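Local structure of putative oxidoreductase (Jannaschia sp., 3C24) at residues Pro126-Asp131 / Val234-Trp239; Thr205-Val210 / Ile219-Ala224. The protein probably acts as an NAD(P)-dependent oxidoreductase, combining a Rossmann-type nucleotide-binding region with a C-terminal region resembling that of phosphogluconate dehydrogenase. All blocks are in the same frame, centred on the assembly; numbering follows the deposited sequence.

Contact 1: residues Pro126-Asp131 / Val234-Trp239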
loop_
_atom_site.group_PDB
_atom_site.type_symbol
_atom_site.label_atom_id
_atom_site.label_comp_id
_atom_site.label_asym_id
_atom_site.label_seq_id
_atom_site.Cartn_x
_atom_site.Cartn_y
_atom_site.Cartn_z
ATOM N N PRO A 126 5.668 9.330 -6.743
ATOM C CA PRO A 126 6.791 8.724 -6.042
ATOM C C PRO A 126 6.448 7.336 -5.487
ATOM O O PRO A 126 5.312 7.067 -5.069
ATOM C CB PRO A 126 7.125 9.755 -4.963
ATOM C CG PRO A 126 6.557 11.044 -5.499
ATOM C CD PRO A 126 5.367 10.705 -6.284
ATOM N N PRO A 127 7.428 6.450 -5.424
ATOM C CA PRO A 127 7.124 5.113 -4.916
ATOM C C PRO A 127 6.904 4.989 -3.423
ATOM O O PRO A 127 7.439 5.750 -2.624
ATOM C CB PRO A 127 8.368 4.327 -5.252
ATOM C CG PRO A 127 9.492 5.319 -5.346
ATOM C CD PRO A 127 8.823 6.615 -5.844
ATOM N N LEU A 128 5.950 4.106 -3.126
ATOM C CA LEU A 128 5.485 3.766 -1.775
ATOM C C LEU A 128 6.649 3.562 -0.811
ATOM O O LEU A 128 6.621 4.100 0.270
ATOM C CB LEU A 128 4.533 2.548 -1.799
ATOM C CG LEU A 128 3.961 2.179 -0.413
ATOM C CD1 LEU A 128 3.115 3.288 0.177
ATOM C CD2 LEU A 128 3.155 0.885 -0.546
ATOM N N PHE A 129 7.617 2.753 -1.182
ATOM C CA PHE A 129 8.839 2.594 -0.390
ATOM C C PHE A 129 9.943 3.381 -1.086
ATOM O O PHE A 129 10.122 3.240 -2.289
ATOM C CB PHE A 129 9.188 1.097 -0.235
ATOM C CG PHE A 129 8.028 0.247 0.293
ATOM C CD1 PHE A 129 7.549 0.417 1.592
ATOM C CD2 PHE A 129 7.435 -0.733 -0.486
ATOM C CE1 PHE A 129 6.479 -0.351 2.088
ATOM C CE2 PHE A 129 6.352 -1.505 0.009
ATOM C CZ PHE A 129 5.885 -1.311 1.298
ATOM N N ASN A 130 10.557 4.319 -0.365
ATOM C CA ASN A 130 11.606 5.147 -0.912
ATOM C C ASN A 130 12.650 5.504 0.136
ATOM O O ASN A 130 12.517 5.205 1.301
ATOM C CB ASN A 130 10.957 6.390 -1.482
ATOM C CG ASN A 130 10.276 7.195 -0.428
ATOM O OD1 ASN A 130 10.909 7.830 0.418
ATOM N ND2 ASN A 130 8.950 7.140 -0.432
ATOM N N ASP A 131 13.696 6.132 -0.368
ATOM C CA ASP A 131 14.859 6.580 0.389
ATOM C C ASP A 131 14.880 8.059 0.686
ATOM O O ASP A 131 15.909 8.580 1.059
ATOM C CB ASP A 131 16.138 6.340 -0.435
ATOM C CG ASP A 131 16.142 7.100 -1.796
ATOM O OD1 ASP A 131 15.135 7.755 -2.189
ATOM O OD2 ASP A 131 17.165 7.017 -2.528
ATOM N N VAL A 234 3.713 -4.599 5.508
ATOM C CA VAL A 234 4.411 -5.875 5.367
ATOM C C VAL A 234 3.974 -6.669 4.120
ATOM O O VAL A 234 4.829 -7.265 3.478
ATOM C CB VAL A 234 4.287 -6.728 6.662
ATOM C CG1 VAL A 234 2.961 -7.392 6.792
ATOM C CG2 VAL A 234 5.405 -7.768 6.720
ATOM N N GLU A 235 2.677 -6.665 3.768
ATOM C CA GLU A 235 2.202 -7.475 2.655
ATOM C C GLU A 235 2.628 -6.899 1.318
ATOM O O GLU A 235 3.096 -7.653 0.469
ATOM C CB GLU A 235 0.693 -7.679 2.728
ATOM C CG GLU A 235 0.254 -8.428 3.980
ATOM C CD GLU A 235 -1.209 -8.734 4.049
ATOM O OE1 GLU A 235 -1.907 -8.551 3.045
ATOM O OE2 GLU A 235 -1.664 -9.176 5.150
ATOM N N ILE A 236 2.558 -5.568 1.150
ATOM C CA ILE A 236 3.012 -4.979 -0.120
ATOM C C ILE A 236 4.505 -5.174 -0.236
ATOM O O ILE A 236 5.032 -5.505 -1.297
ATOM C CB ILE A 236 2.571 -3.476 -0.267
ATOM C CG1 ILE A 236 1.051 -3.390 -0.258
ATOM C CG2 ILE A 236 3.184 -2.876 -1.544
ATOM C CD1 ILE A 236 0.442 -1.941 -0.188
ATOM N N ALA A 237 5.219 -5.016 0.863
ATOM C CA ALA A 237 6.681 -5.160 0.842
ATOM C C ALA A 237 7.072 -6.588 0.425
ATOM O O ALA A 237 7.935 -6.784 -0.430
ATOM C CB ALA A 237 7.334 -4.798 2.191
HETATM N N MSE A 238 6.406 -7.577 1.010
HETATM C CA MSE A 238 6.722 -8.990 0.695
HETATM C C MSE A 238 6.337 -9.341 -0.736
HETATM O O MSE A 238 7.131 -9.931 -1.469
HETATM C CB MSE A 238 6.058 -9.959 1.683
HETATM C CG MSE A 238 6.645 -9.810 3.026
HETATM SE SE MSE A 238 6.086 -11.240 4.265
HETATM C CE MSE A 238 4.269 -10.786 4.253
ATOM N N TRP A 239 5.146 -8.921 -1.142
ATOM C CA TRP A 239 4.667 -9.301 -2.452
ATOM C C TRP A 239 5.421 -8.659 -3.599
ATOM O O TRP A 239 5.482 -9.240 -4.725
ATOM C CB TRP A 239 3.146 -9.123 -2.563
ATOM C CG TRP A 239 2.434 -10.409 -2.398
ATOM C CD1 TRP A 239 2.004 -11.225 -3.395
ATOM C CD2 TRP A 239 2.072 -11.043 -1.183
ATOM N NE1 TRP A 239 1.394 -12.311 -2.877
ATOM C CE2 TRP A 239 1.419 -12.236 -1.519
ATOM C CE3 TRP A 239 2.255 -10.733 0.154
ATOM C CZ2 TRP A 239 0.946 -13.115 -0.572
ATOM C CZ3 TRP A 239 1.779 -11.604 1.098
ATOM C CH2 TRP A 239 1.141 -12.787 0.731
#
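Leu128 and Phe129 project side by side from the bend of a loop onto one turn of helix 221-239, where Ile236 and Ala237 receive them. The contact is small and wholly apolar. Both loop side chains have a second conformer; one is described here. The CG2 methyl of Ile236 is the bump on the helix side. It rests against the notch between the two tips, 3.9 Å from Leu128 CD2 and 3.8 Å from Phe129 CE2. A chi1 of -178° swings Leu128 CG away from its own N and sends CD2 to the helix, where it also meets Ile236 CD1. The outer atoms of the Phe129 ring settle beside that bump, where the small Ala237 lets them come close to the helix backbone. CE2 reaches Ala237 CA obliquely at 3.8 Å, and CZ lies 3.9 Å from Ala237 CB. Leu128 CG sits over the centre of one ring face, 4.2 Å above its plane. Behind the apolar tip, Asn130 ND2 donates a nearly straight hydrogen bond to Pro127 O (3.0 Å, 174°). Tyr242 also meets the Phe129 ring, and Tyr141 of the second subunit meets it edge-to-face. The loop, between strand 117-123 and helix 135-138, thus packs on the C-terminal end of helix 221-239 at the subunit interface.

Contact 2: residues Thr205-Val210 / Ile219-Ala224. With SO4 (sulfate ion), chain F.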
loop_
_atom_site.group_PDB
_atom_site.type_symbol
_atom_site.label_atom_id
_atom_site.label_comp_id
_atom_site.label_asym_id
_atom_site.label_seq_id
_atom_site.Cartn_x
_atom_site.Cartn_y
_atom_site.Cartn_z
ATOM N N THR A 205 -11.886 -0.598 -0.954
ATOM C CA THR A 205 -12.299 -1.793 -0.195
ATOM C C THR A 205 -11.512 -1.902 1.125
ATOM O O THR A 205 -12.085 -2.237 2.159
ATOM C CB THR A 205 -12.205 -3.091 -1.039
ATOM O OG1 THR A 205 -12.974 -2.897 -2.231
ATOM C CG2 THR A 205 -12.727 -4.285 -0.226
HETATM N N MSE A 206 -10.218 -1.564 1.127
HETATM C CA MSE A 206 -9.415 -1.659 2.350
HETATM C C MSE A 206 -9.911 -0.702 3.392
HETATM O O MSE A 206 -10.027 -1.036 4.557
HETATM C CB MSE A 206 -7.933 -1.388 2.118
HETATM C CG MSE A 206 -7.219 -2.277 1.181
HETATM SE SE MSE A 206 -7.233 -4.166 1.750
HETATM C CE MSE A 206 -8.718 -4.643 0.538
ATOM N N VAL A 207 -10.279 0.510 2.971
ATOM C CA VAL A 207 -10.827 1.492 3.910
ATOM C C VAL A 207 -12.189 1.002 4.443
ATOM O O VAL A 207 -12.493 1.069 5.634
ATOM C CB VAL A 207 -11.056 2.882 3.228
ATOM C CG1 VAL A 207 -11.861 3.831 4.195
ATOM C CG2 VAL A 207 -9.723 3.514 2.810
ATOM N N HIS A 208 -13.016 0.510 3.558
ATOM C CA HIS A 208 -14.327 0.058 3.958
ATOM C C HIS A 208 -14.248 -1.184 4.839
ATOM O O HIS A 208 -15.148 -1.432 5.653
ATOM C CB HIS A 208 -15.236 -0.194 2.777
ATOM C CG HIS A 208 -15.658 1.073 2.085
ATOM N ND1 HIS A 208 -16.281 1.081 0.856
ATOM C CD2 HIS A 208 -15.509 2.374 2.442
ATOM C CE1 HIS A 208 -16.534 2.332 0.505
ATOM N NE2 HIS A 208 -16.085 3.138 1.450
ATOM N N ALA A 209 -13.150 -1.922 4.731
ATOM C CA ALA A 209 -12.967 -3.118 5.573
ATOM C C ALA A 209 -12.634 -2.662 7.012
ATOM O O ALA A 209 -13.089 -3.229 8.002
ATOM C CB ALA A 209 -11.925 -4.035 5.005
ATOM N N VAL A 210 -11.842 -1.600 7.113
ATOM C CA VAL A 210 -11.572 -0.996 8.417
ATOM C C VAL A 210 -12.921 -0.514 9.019
ATOM O O VAL A 210 -13.243 -0.731 10.220
ATOM C CB VAL A 210 -10.480 0.117 8.343
ATOM C CG1 VAL A 210 -10.472 0.996 9.681
ATOM C CG2 VAL A 210 -9.120 -0.534 7.992
ATOM N N ILE A 219 -14.855 -3.027 16.919
ATOM C CA ILE A 219 -13.429 -2.826 17.093
ATOM C C ILE A 219 -13.122 -1.342 17.033
ATOM O O ILE A 219 -13.569 -0.636 16.143
ATOM C CB ILE A 219 -12.605 -3.577 16.026
ATOM C CG1 ILE A 219 -12.925 -5.081 16.105
ATOM C CG2 ILE A 219 -11.122 -3.305 16.214
ATOM C CD1 ILE A 219 -12.465 -5.937 14.923
ATOM N N ASP A 220 -12.402 -0.884 18.034
ATOM C CA ASP A 220 -11.929 0.506 18.048
ATOM C C ASP A 220 -11.359 0.818 16.682
ATOM O O ASP A 220 -10.498 0.113 16.182
ATOM C CB ASP A 220 -10.821 0.720 19.080
ATOM C CG ASP A 220 -10.409 2.179 19.215
ATOM O OD1 ASP A 220 -11.281 3.084 19.097
ATOM O OD2 ASP A 220 -9.219 2.417 19.499
ATOM N N ARG A 221 -11.786 1.928 16.089
ATOM C CA ARG A 221 -11.298 2.201 14.708
ATOM C C ARG A 221 -9.792 2.378 14.632
ATOM O O ARG A 221 -9.226 1.925 13.668
ATOM C CB ARG A 221 -12.057 3.349 13.966
ATOM C CG ARG A 221 -11.829 3.349 12.400
ATOM C CD ARG A 221 -12.589 4.471 11.644
ATOM N NE ARG A 221 -12.540 4.276 10.176
ATOM C CZ ARG A 221 -11.635 4.788 9.373
ATOM N NH1 ARG A 221 -10.678 5.564 9.864
ATOM N NH2 ARG A 221 -11.698 4.526 8.077
ATOM N N GLN A 222 -9.166 2.972 15.625
ATOM C CA GLN A 222 -7.715 3.148 15.590
ATOM C C GLN A 222 -7.009 1.795 15.613
ATOM O O GLN A 222 -5.951 1.639 15.043
ATOM C CB GLN A 222 -7.206 3.988 16.758
ATOM C CG GLN A 222 -5.752 4.425 16.558
ATOM C CD GLN A 222 -5.562 5.297 15.290
ATOM O OE1 GLN A 222 -6.207 6.347 15.145
ATOM N NE2 GLN A 222 -4.637 4.897 14.403
ATOM N N ALA A 223 -7.597 0.852 16.309
ATOM C CA ALA A 223 -7.039 -0.519 16.357
ATOM C C ALA A 223 -7.093 -1.119 14.992
ATOM O O ALA A 223 -6.113 -1.706 14.503
ATOM C CB ALA A 223 -7.799 -1.431 17.372
ATOM N N ALA A 224 -8.264 -1.027 14.347
ATOM C CA ALA A 224 -8.420 -1.630 13.003
ATOM C C ALA A 224 -7.535 -0.946 12.001
ATOM O O ALA A 224 -6.972 -1.585 11.101
ATOM C CB ALA A 224 -9.865 -1.586 12.549
HETATM S S SO4 F . -18.644 -1.060 -0.809
HETATM O O1 SO4 F . -19.093 -0.371 -2.024
HETATM O O2 SO4 F . -17.165 -0.884 -0.654
HETATM O O3 SO4 F . -19.301 -0.432 0.298
HETATM O O4 SO4 F . -18.981 -2.449 -1.020
#
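Val207 touches Arg221 on the side of helix 184-217 that looks toward the start of helix 221-239. Its CG1 methyl meets the guanidinium at the edge, in plane, 3.9 Å from Arg221 NH2. Arg221 has a second conformer; one is described here. Phe240 of the second subunit also packs on Val207. His208, next along, turns to another side and binds a sulfate ion, probably from the crystallisation liquor. Its ND1 donates a nearly straight hydrogen bond to sulfate O2 (2.6 Å, 168°), which lies in the ring plane. Lys259, Trp267 and Arg268 of the second subunit also hydrogen-bond to the sulfate. Val210 makes the main apolar contact. Its CG1, set opposite the residue's own N (chi1 166°), reaches both Arg221 CG at 3.8 Å and Ala224 CB at 3.9 Å. The same methyl lies over one guanidinium face, 3.8 Å above the plane and offset toward the rim. Arg221 is extended from CG to NE and crosses Val210 at about a right angle. The small side chain of Ala224 goes with a close backbone approach, 5.6 Å between Val210 CA and Ala224 CA. The guanidinium is thus met by methyls on one face and at its edge. NH2, which Val207 CG1 approaches, also forms a salt bridge with Asp211 OD1. This pairing probably balances the arginine charge beside the apolar helix packing. NE is hydrogen-bonded as well, so the group's rotation is probably held at two of its nitrogens.

How the contacts relate
From the N terminus, the chain first builds most of the mixed sheet. After strand 117-123 it enters the loop of contact 1. It then adds strands 148-156 and 176-181 and runs into the long helix 184-217. Contact 2 closes a short loop, with only eight residues between its segments, where this helix turns back into helix 221-239. Contact 1 closes a much longer one at the far end of helix 221-239, so contact 2 is nested inside it. The centres are 21 Å apart, and the contacts do not touch. Together they tie helix 221-239 to its preceding helix and to a loop leaving the sheet. Both also touch the second subunit.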